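Local coordinates for extracellular solute-binding protein (Bordetella parapertussis, PDB 3PU5) that probably binds a small solute, perhaps a polyamine, outside the cytoplasm as the receptor component of a bacterial transport system, at residues Y110-I115 and A237-P242; F147-S152 and F191-N196; N196-L201 and P211-R216. One frame throughout, in Å; residues are numbered along the deposited sequence.

Overall arrangement
Contacts 2 and 3 probably lie in one lobe of a two-lobed binding protein, and contact 1 near its border with the other. Contact 1 pairs strands 111-117 and 238-246, and its centre lies about 5 Å from the centre of the chain. Contact 3 lies about 12 Å from it, centre to centre, and touches it directly: strand 209-213 is another neighbour of strand 111-117, with Gly114 N and Gly212 O 2.9 Å apart, a probable hydrogen bond. Contact 2 is about 10 Å from contact 3, centre to centre, and shares Asn196 with it. Contacts 1 and 2 do not touch, their nearest atoms being about 5 Å apart. The Trp213 side chain lies among all three, meeting Val113, Phe192 and Pro198.

Contact 1: residues Y110-I115 and A237-P242; sequences YSSVGI and AVSSGP
Tyr110 and Ser239 meet where ring carbon CD1 of Tyr110 comes to 4.0 Å from OG of Ser239, an oblique approach to the ring. The ring has Ser112 OG at its edge and in its plane, while the Phe97 ring meets it with the planes only about 15° apart. With CG lodged between the backbone N and the carbonyl carbon (chi1 66°), the ring leads away from the partner strand, and its OH ends in a hydrogen bond to Pro295 O. Beyond the ring, Ser112 and Ser239 form a non-hydrogen-bonded antiparallel pair with CA atoms 4.1 Å apart. Both hydroxyls lie beside their own backbone N, on the same face of the sheet, and OG meets OG at 2.7 Å in a hydrogen bond of either direction. Ala237 CB packs 3.8 Å from Ser112 CB. Hydrogen-bonded pairs flank the Ser112-Ser239 pair. Ser111 N reaches Ser240 O at 2.9 Å and Ser240 N returns to Ser111 O, both approaching nearly in line with the carbonyl. At the other pair, Val113 N gives Val238 O a bond of 2.8 Å from above the carbonyl plane, 38° out of it, whereas Val238 N lies in plane on a lone pair of Val113 O at 3.1 Å. The Val113 and Val238 side chains share the opposite face with Ser111 and Ser240, and Trp129 and residues of helix 156-167 cover the valines. Strand 238-246 also pairs with strand 62-65, and strand 111-117 with strand 209-213, consistent with the adjacent interlobe crossover strands that form the hinge of a type 2 periplasmic-binding-protein fold.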
loop_
_atom_site.group_PDB
_atom_site.type_symbol
_atom_site.label_atom_id
_atom_site.label_comp_id
_atom_site.label_asym_id
_atom_site.label_seq_id
_atom_site.Cartn_x
_atom_site.Cartn_y
_atom_site.Cartn_z
ATOM N N TYR A 110 3.382 -4.400 1.223
ATOM C CA TYR A 110 2.391 -3.491 1.790
ATOM C C TYR A 110 3.071 -2.306 2.487
ATOM O O TYR A 110 4.085 -2.470 3.166
ATOM C CB TYR A 110 1.365 -4.231 2.691
ATOM C CG TYR A 110 1.921 -4.835 3.966
ATOM C CD1 TYR A 110 2.047 -4.071 5.115
ATOM C CD2 TYR A 110 2.309 -6.178 4.023
ATOM C CE1 TYR A 110 2.551 -4.614 6.280
ATOM C CE2 TYR A 110 2.825 -6.725 5.190
ATOM C CZ TYR A 110 2.947 -5.937 6.311
ATOM O OH TYR A 110 3.458 -6.456 7.479
ATOM N N SER A 111 2.549 -1.109 2.249
ATOM C CA SER A 111 2.934 0.066 3.033
ATOM C C SER A 111 1.740 0.451 3.886
ATOM O O SER A 111 0.595 0.259 3.464
ATOM C CB SER A 111 3.374 1.230 2.136
ATOM O OG SER A 111 2.297 1.712 1.358
ATOM N N SER A 112 2.000 0.974 5.086
ATOM C CA SER A 112 0.961 1.095 6.107
ATOM C C SER A 112 0.759 2.513 6.615
ATOM O O SER A 112 1.712 3.158 7.064
ATOM C CB SER A 112 1.290 0.196 7.308
ATOM O OG SER A 112 1.466 -1.137 6.897
ATOM N N VAL A 113 -0.483 2.983 6.563
ATOM C CA VAL A 113 -0.826 4.262 7.161
ATOM C C VAL A 113 -1.090 4.088 8.652
ATOM O O VAL A 113 -1.959 3.306 9.060
ATOM C CB VAL A 113 -2.045 4.915 6.492
ATOM C CG1 VAL A 113 -2.340 6.272 7.145
ATOM C CG2 VAL A 113 -1.793 5.089 4.994
ATOM N N GLY A 114 -0.310 4.801 9.457
ATOM C CA GLY A 114 -0.520 4.847 10.884
ATOM C C GLY A 114 -0.617 6.307 11.273
ATOM O O GLY A 114 -1.075 7.135 10.480
ATOM N N ILE A 115 -0.173 6.622 12.485
ATOM C CA ILE A 115 -0.204 7.996 12.979
ATOM C C ILE A 115 1.218 8.497 13.215
ATOM O O ILE A 115 1.950 7.940 14.042
ATOM C CB ILE A 115 -1.004 8.087 14.278
ATOM C CG1 ILE A 115 -2.423 7.552 14.052
ATOM C CG2 ILE A 115 -1.033 9.534 14.803
ATOM C CD1 ILE A 115 -3.026 6.858 15.268
ATOM N N ALA A 237 -2.962 -0.666 11.583
ATOM C CA ALA A 237 -2.636 0.261 10.505
ATOM C C ALA A 237 -3.406 -0.135 9.231
ATOM O O ALA A 237 -3.803 -1.291 9.060
ATOM C CB ALA A 237 -1.137 0.294 10.258
ATOM N N VAL A 238 -3.638 0.837 8.357
ATOM C CA VAL A 238 -4.387 0.604 7.130
ATOM C C VAL A 238 -3.400 0.537 5.991
ATOM O O VAL A 238 -2.725 1.522 5.693
ATOM C CB VAL A 238 -5.342 1.745 6.844
ATOM C CG1 VAL A 238 -6.346 1.328 5.777
ATOM C CG2 VAL A 238 -6.023 2.159 8.119
ATOM N N SER A 239 -3.333 -0.624 5.351
ATOM C CA SER A 239 -2.235 -0.926 4.460
ATOM C C SER A 239 -2.703 -1.179 3.052
ATOM O O SER A 239 -3.809 -1.666 2.825
ATOM C CB SER A 239 -1.474 -2.135 4.979
ATOM O OG SER A 239 -1.037 -1.899 6.305
ATOM N N SER A 240 -1.845 -0.830 2.105
ATOM C CA SER A 240 -2.143 -1.028 0.705
ATOM C C SER A 240 -0.844 -1.420 0.025
ATOM O O SER A 240 0.247 -1.221 0.568
ATOM C CB SER A 240 -2.692 0.261 0.091
ATOM O OG SER A 240 -3.865 0.698 0.758
ATOM N N GLY A 241 -0.950 -1.956 -1.179
ATOM C CA GLY A 241 0.242 -2.334 -1.904
ATOM C C GLY A 241 -0.063 -2.667 -3.345
ATOM O O GLY A 241 -1.224 -2.824 -3.723
ATOM N N PRO A 242 0.994 -2.790 -4.156
ATOM C CA PRO A 242 0.837 -3.123 -5.573
ATOM C C PRO A 242 0.490 -4.601 -5.727
ATOM O O PRO A 242 0.780 -5.408 -4.843
ATOM C CB PRO A 242 2.216 -2.812 -6.164
ATOM C CG PRO A 242 3.186 -2.983 -5.010
ATOM C CD PRO A 242 2.404 -2.628 -3.750
#

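Contact 2: residues F147-S152 and F191-N196; sequences FNNLSS and FFTAFN
The ends of two parallel strands joined by a beta-alpha-beta connection meet here: Phe147 faces Phe191 and Asn148 faces Phe192, and the chain between them runs through helices 156-167 and 174-184. Two backbone bonds fix the register. Phe192 N donates to Phe147 O at 2.9 Å, tilted 25° from the carbonyl plane, and Asn149 N donates to Phe192 O at the same length, this time in the carbonyl plane. Phe147 O has a second visitor in Phe191 CA, a CA-H...O contact of 3.1 Å. The Phe192 ring is the main packing element. Its CG sits between the backbone N and the carbonyl carbon (chi1 67°), which brings the ring back across the neighbouring strand; CE2 comes to 3.3 Å from Asn148 N, and Asn148 CA stands over one face, 3.8 Å from the centroid and 22° off the normal, as a CH-pi contact. On the other side of the sheet Phe147 and Phe191 cross obliquely. Phe147 CB lies 4.0 Å from Phe191 CE2, while Asn148 O approaches the edge of the Phe191 ring near its plane. Past the strand ends the two chains stay together through Ser152, whose OG is 3.3 Å from Thr193 CG2; the turn that carries it is closed by a bond from Ser152 N to Asn149 O. Trp319 of helix 305-322 packs edge-to-face on Phe191 and also touches Asn149. Phe147 and Asn148 rest on Val159 of helix 156-167 and on Pro211 of strand 209-213, and the Phe192 side chain also touches Trp213 and Pro198, the latter in the first turn of helix 197-204.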
loop_
_atom_site.group_PDB
_atom_site.type_symbol
_atom_site.label_atom_id
_atom_site.label_comp_id
_atom_site.label_asym_id
_atom_site.label_seq_id
_atom_site.Cartn_x
_atom_site.Cartn_y
_atom_site.Cartn_z
ATOM N N PHE A 147 -4.223 16.010 7.586
ATOM C CA PHE A 147 -4.998 14.832 7.193
ATOM C C PHE A 147 -4.964 14.642 5.675
ATOM O O PHE A 147 -4.840 15.609 4.938
ATOM C CB PHE A 147 -6.454 14.965 7.668
ATOM C CG PHE A 147 -7.243 13.686 7.573
ATOM C CD1 PHE A 147 -7.925 13.362 6.410
ATOM C CD2 PHE A 147 -7.282 12.793 8.646
ATOM C CE1 PHE A 147 -8.637 12.169 6.309
ATOM C CE2 PHE A 147 -7.997 11.595 8.557
ATOM C CZ PHE A 147 -8.679 11.288 7.387
ATOM N N ASN A 148 -5.070 13.396 5.216
ATOM C CA ASN A 148 -5.042 13.084 3.781
ATOM C C ASN A 148 -6.145 13.810 3.001
ATOM O O ASN A 148 -7.325 13.706 3.353
ATOM C CB ASN A 148 -5.244 11.574 3.543
ATOM C CG ASN A 148 -4.412 10.694 4.465
ATOM O OD1 ASN A 148 -3.736 9.765 4.003
ATOM N ND2 ASN A 148 -4.491 10.943 5.769
ATOM N N ASN A 149 -5.784 14.517 1.937
ATOM C CA ASN A 149 -6.808 15.067 1.053
ATOM C C ASN A 149 -7.475 13.957 0.256
ATOM O O ASN A 149 -6.789 13.213 -0.444
ATOM C CB ASN A 149 -6.228 16.099 0.090
ATOM C CG ASN A 149 -7.309 16.781 -0.737
ATOM O OD1 ASN A 149 -7.193 16.913 -1.949
ATOM N ND2 ASN A 149 -8.374 17.194 -0.075
ATOM N N LEU A 150 -8.800 13.842 0.355
ATOM C CA LEU A 150 -9.517 12.761 -0.337
ATOM C C LEU A 150 -9.226 12.708 -1.846
ATOM O O LEU A 150 -8.968 11.639 -2.403
ATOM C CB LEU A 150 -11.030 12.823 -0.078
ATOM C CG LEU A 150 -11.785 11.620 -0.655
ATOM C CD1 LEU A 150 -11.129 10.331 -0.193
ATOM C CD2 LEU A 150 -13.269 11.622 -0.304
ATOM N N SER A 151 -9.234 13.864 -2.499
ATOM C CA SER A 151 -9.064 13.932 -3.951
ATOM C C SER A 151 -7.643 13.715 -4.465
ATOM O O SER A 151 -7.409 13.815 -5.667
ATOM C CB SER A 151 -9.543 15.293 -4.467
ATOM O OG SER A 151 -10.874 15.532 -4.054
ATOM N N SER A 152 -6.690 13.428 -3.586
ATOM C CA SER A 152 -5.296 13.448 -4.012
ATOM C C SER A 152 -4.637 12.079 -4.201
ATOM O O SER A 152 -3.435 11.992 -4.444
ATOM C CB SER A 152 -4.469 14.320 -3.066
ATOM O OG SER A 152 -4.876 15.675 -3.156
ATOM N N PHE A 191 -5.002 19.734 4.484
ATOM C CA PHE A 191 -5.339 18.469 3.860
ATOM C C PHE A 191 -4.284 18.233 2.789
ATOM O O PHE A 191 -4.290 18.880 1.739
ATOM C CB PHE A 191 -6.747 18.514 3.268
ATOM C CG PHE A 191 -7.835 18.486 4.306
ATOM C CD1 PHE A 191 -8.476 19.653 4.697
ATOM C CD2 PHE A 191 -8.208 17.289 4.908
ATOM C CE1 PHE A 191 -9.480 19.624 5.666
ATOM C CE2 PHE A 191 -9.198 17.254 5.865
ATOM C CZ PHE A 191 -9.840 18.423 6.248
ATOM N N PHE A 192 -3.361 17.321 3.066
ATOM C CA PHE A 192 -2.165 17.204 2.252
ATOM C C PHE A 192 -2.391 16.406 0.973
ATOM O O PHE A 192 -3.281 15.564 0.900
ATOM C CB PHE A 192 -0.989 16.647 3.069
ATOM C CG PHE A 192 -1.167 15.217 3.514
ATOM C CD1 PHE A 192 -0.824 14.173 2.677
ATOM C CD2 PHE A 192 -1.644 14.922 4.788
ATOM C CE1 PHE A 192 -0.974 12.850 3.090
ATOM C CE2 PHE A 192 -1.791 13.615 5.204
ATOM C CZ PHE A 192 -1.458 12.577 4.357
ATOM N N THR A 193 -1.562 16.676 -0.029
ATOM C CA THR A 193 -1.802 16.178 -1.368
ATOM C C THR A 193 -0.680 15.286 -1.902
ATOM O O THR A 193 -0.765 14.802 -3.022
ATOM C CB THR A 193 -1.986 17.345 -2.358
ATOM O OG1 THR A 193 -0.809 18.156 -2.339
ATOM C CG2 THR A 193 -3.186 18.196 -1.988
ATOM N N ALA A 194 0.376 15.077 -1.123
ATOM C CA ALA A 194 1.455 14.193 -1.564
ATOM C C ALA A 194 1.941 13.257 -0.454
ATOM O O ALA A 194 1.848 13.582 0.732
ATOM C CB ALA A 194 2.613 15.000 -2.122
ATOM N N PHE A 195 2.465 12.099 -0.851
ATOM C CA PHE A 195 2.956 11.085 0.091
ATOM C C PHE A 195 4.045 11.584 1.046
ATOM O O PHE A 195 4.134 11.138 2.190
ATOM C CB PHE A 195 3.458 9.866 -0.678
ATOM C CG PHE A 195 2.357 9.031 -1.263
ATOM C CD1 PHE A 195 1.440 8.393 -0.438
ATOM C CD2 PHE A 195 2.234 8.883 -2.635
ATOM C CE1 PHE A 195 0.422 7.621 -0.976
ATOM C CE2 PHE A 195 1.216 8.112 -3.179
ATOM C CZ PHE A 195 0.312 7.480 -2.349
ATOM N N ASN A 196 4.865 12.513 0.572
ATOM C CA ASN A 196 5.981 13.030 1.355
ATOM C C ASN A 196 5.543 14.116 2.340
ATOM O O ASN A 196 6.323 14.547 3.184
ATOM C CB ASN A 196 7.063 13.561 0.403
ATOM C CG ASN A 196 8.317 14.005 1.122
ATOM O OD1 ASN A 196 8.927 13.246 1.881
ATOM N ND2 ASN A 196 8.726 15.245 0.869
#

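Contact 3: residues N196-L201 and P211-R216; sequences NDPVVL and PGWDGR
Van der Waals packing of a helix start against the end of a strand joins Pro198 and Val199 of helix 197-204 to strand 209-213 and the helix that follows it. The axes of segments 197-201 and 211-213 come within 8.1 Å and are steeply crossed, their directions differing by 112°. Pro198 makes the closest approaches: its CG lies 3.3 Å from Pro211 O and 3.9 Å from Trp213 CZ3, which it meets at the edge of the indole, close to the ring plane. Because Gly212 carries no side chain, the proline can settle over the strand, with the CA atoms of Pro198 and Gly212 only 5.6 Å apart. Along the chain this is a strand-helix-strand-helix run, in which strand 188-192, helix 197-204, strand 209-213 and helix 214-223 follow one another; Trp213 is both the last strand residue and the N-cap of helix 214-223, and its O accepts a bond from Thr217 OG1. Its indole swings back toward Pro198, CG beside the backbone N (chi1 -75°), and also meets Phe195 edge-to-face. Farther out, Val199 CG2 comes to 3.7 Å from Arg216 O. The Arg216 side chain passes Asn196 more loosely: NE is 4.3 Å from Asn196 N, which approaches the guanidinium obliquely, and the side chain also touches Phe195. Asp197 OD2 accepts Thr193 N and Ala194 N.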
loop_
_atom_site.group_PDB
_atom_site.type_symbol
_atom_site.label_atom_id
_atom_site.label_comp_id
_atom_site.label_asym_id
_atom_site.label_seq_id
_atom_site.Cartn_x
_atom_site.Cartn_y
_atom_site.Cartn_z
ATOM N N ASN A 196 4.865 12.513 0.572
ATOM C CA ASN A 196 5.981 13.030 1.355
ATOM C C ASN A 196 5.543 14.116 2.340
ATOM O O ASN A 196 6.323 14.547 3.184
ATOM C CB ASN A 196 7.063 13.561 0.403
ATOM C CG ASN A 196 8.317 14.005 1.122
ATOM O OD1 ASN A 196 8.927 13.246 1.881
ATOM N ND2 ASN A 196 8.726 15.245 0.869
ATOM N N ASP A 197 4.283 14.534 2.246
ATOM C CA ASP A 197 3.782 15.645 3.054
ATOM C C ASP A 197 3.828 15.436 4.585
ATOM O O ASP A 197 4.252 16.329 5.314
ATOM C CB ASP A 197 2.371 16.068 2.599
ATOM C CG ASP A 197 2.379 16.851 1.282
ATOM O OD1 ASP A 197 3.466 17.259 0.841
ATOM O OD2 ASP A 197 1.295 17.067 0.690
ATOM N N PRO A 198 3.367 14.276 5.089
ATOM C CA PRO A 198 3.464 14.139 6.551
ATOM C C PRO A 198 4.877 14.372 7.110
ATOM O O PRO A 198 5.035 15.066 8.114
ATOM C CB PRO A 198 3.021 12.692 6.794
ATOM C CG PRO A 198 2.024 12.435 5.694
ATOM C CD PRO A 198 2.581 13.185 4.481
ATOM N N VAL A 199 5.897 13.812 6.472
ATOM C CA VAL A 199 7.254 13.987 6.976
ATOM C C VAL A 199 7.668 15.469 6.955
ATOM O O VAL A 199 8.165 16.001 7.959
ATOM C CB VAL A 199 8.250 13.078 6.228
ATOM C CG1 VAL A 199 9.677 13.613 6.330
ATOM C CG2 VAL A 199 8.162 11.658 6.778
ATOM N N VAL A 200 7.426 16.138 5.831
ATOM C CA VAL A 200 7.754 17.562 5.697
ATOM C C VAL A 200 6.997 18.422 6.712
ATOM O O VAL A 200 7.588 19.274 7.385
ATOM C CB VAL A 200 7.447 18.074 4.285
ATOM C CG1 VAL A 200 7.510 19.599 4.243
ATOM C CG2 VAL A 200 8.423 17.464 3.281
ATOM N N LEU A 201 5.691 18.205 6.823
ATOM C CA LEU A 201 4.882 18.967 7.777
ATOM C C LEU A 201 5.397 18.770 9.204
ATOM O O LEU A 201 5.514 19.732 9.968
ATOM C CB LEU A 201 3.405 18.573 7.677
ATOM C CG LEU A 201 2.680 18.960 6.383
ATOM C CD1 LEU A 201 1.325 18.248 6.264
ATOM C CD2 LEU A 201 2.520 20.466 6.287
ATOM N N PRO A 211 -2.008 11.425 9.872
ATOM C CA PRO A 211 -1.707 10.125 9.256
ATOM C C PRO A 211 -0.412 10.162 8.443
ATOM O O PRO A 211 -0.137 11.157 7.770
ATOM C CB PRO A 211 -2.920 9.872 8.347
ATOM C CG PRO A 211 -4.033 10.751 8.936
ATOM C CD PRO A 211 -3.291 11.978 9.403
ATOM N N GLY A 212 0.371 9.088 8.523
ATOM C CA GLY A 212 1.632 8.999 7.816
ATOM C C GLY A 212 2.018 7.551 7.564
ATOM O O GLY A 212 1.485 6.627 8.196
ATOM N N TRP A 213 2.957 7.352 6.645
ATOM C CA TRP A 213 3.360 6.010 6.245
ATOM C C TRP A 213 4.472 5.477 7.129
ATOM O O TRP A 213 5.355 6.228 7.553
ATOM C CB TRP A 213 3.746 5.990 4.757
ATOM C CG TRP A 213 2.510 6.052 3.917
ATOM C CD1 TRP A 213 1.832 4.998 3.380
ATOM C CD2 TRP A 213 1.756 7.224 3.587
ATOM N NE1 TRP A 213 0.715 5.439 2.719
ATOM C CE2 TRP A 213 0.645 6.806 2.829
ATOM C CE3 TRP A 213 1.921 8.592 3.845
ATOM C CZ2 TRP A 213 -0.300 7.699 2.333
ATOM C CZ3 TRP A 213 0.977 9.487 3.344
ATOM C CH2 TRP A 213 -0.119 9.032 2.599
ATOM N N ASP A 214 4.418 4.184 7.426
ATOM C CA ASP A 214 5.424 3.597 8.309
ATOM C C ASP A 214 6.840 3.771 7.760
ATOM O O ASP A 214 7.687 4.358 8.426
ATOM C CB ASP A 214 5.123 2.130 8.680
ATOM C CG ASP A 214 4.975 1.208 7.464
ATOM O OD1 ASP A 214 4.601 1.659 6.354
ATOM O OD2 ASP A 214 5.224 0.001 7.632
ATOM N N GLY A 215 7.088 3.281 6.549
ATOM C CA GLY A 215 8.424 3.338 5.975
ATOM C C GLY A 215 8.967 4.752 5.854
ATOM O O GLY A 215 10.084 5.052 6.285
ATOM N N ARG A 216 8.171 5.629 5.252
ATOM C CA ARG A 216 8.564 7.018 5.084
ATOM C C ARG A 216 8.914 7.666 6.415
ATOM O O ARG A 216 9.907 8.392 6.520
ATOM C CB ARG A 216 7.451 7.787 4.381
ATOM C CG ARG A 216 7.351 7.421 2.916
ATOM C CD ARG A 216 6.258 8.181 2.213
ATOM N NE ARG A 216 6.712 8.603 0.895
ATOM C CZ ARG A 216 6.305 8.082 -0.251
ATOM N NH1 ARG A 216 5.411 7.102 -0.262
ATOM N NH2 ARG A 216 6.793 8.547 -1.391
#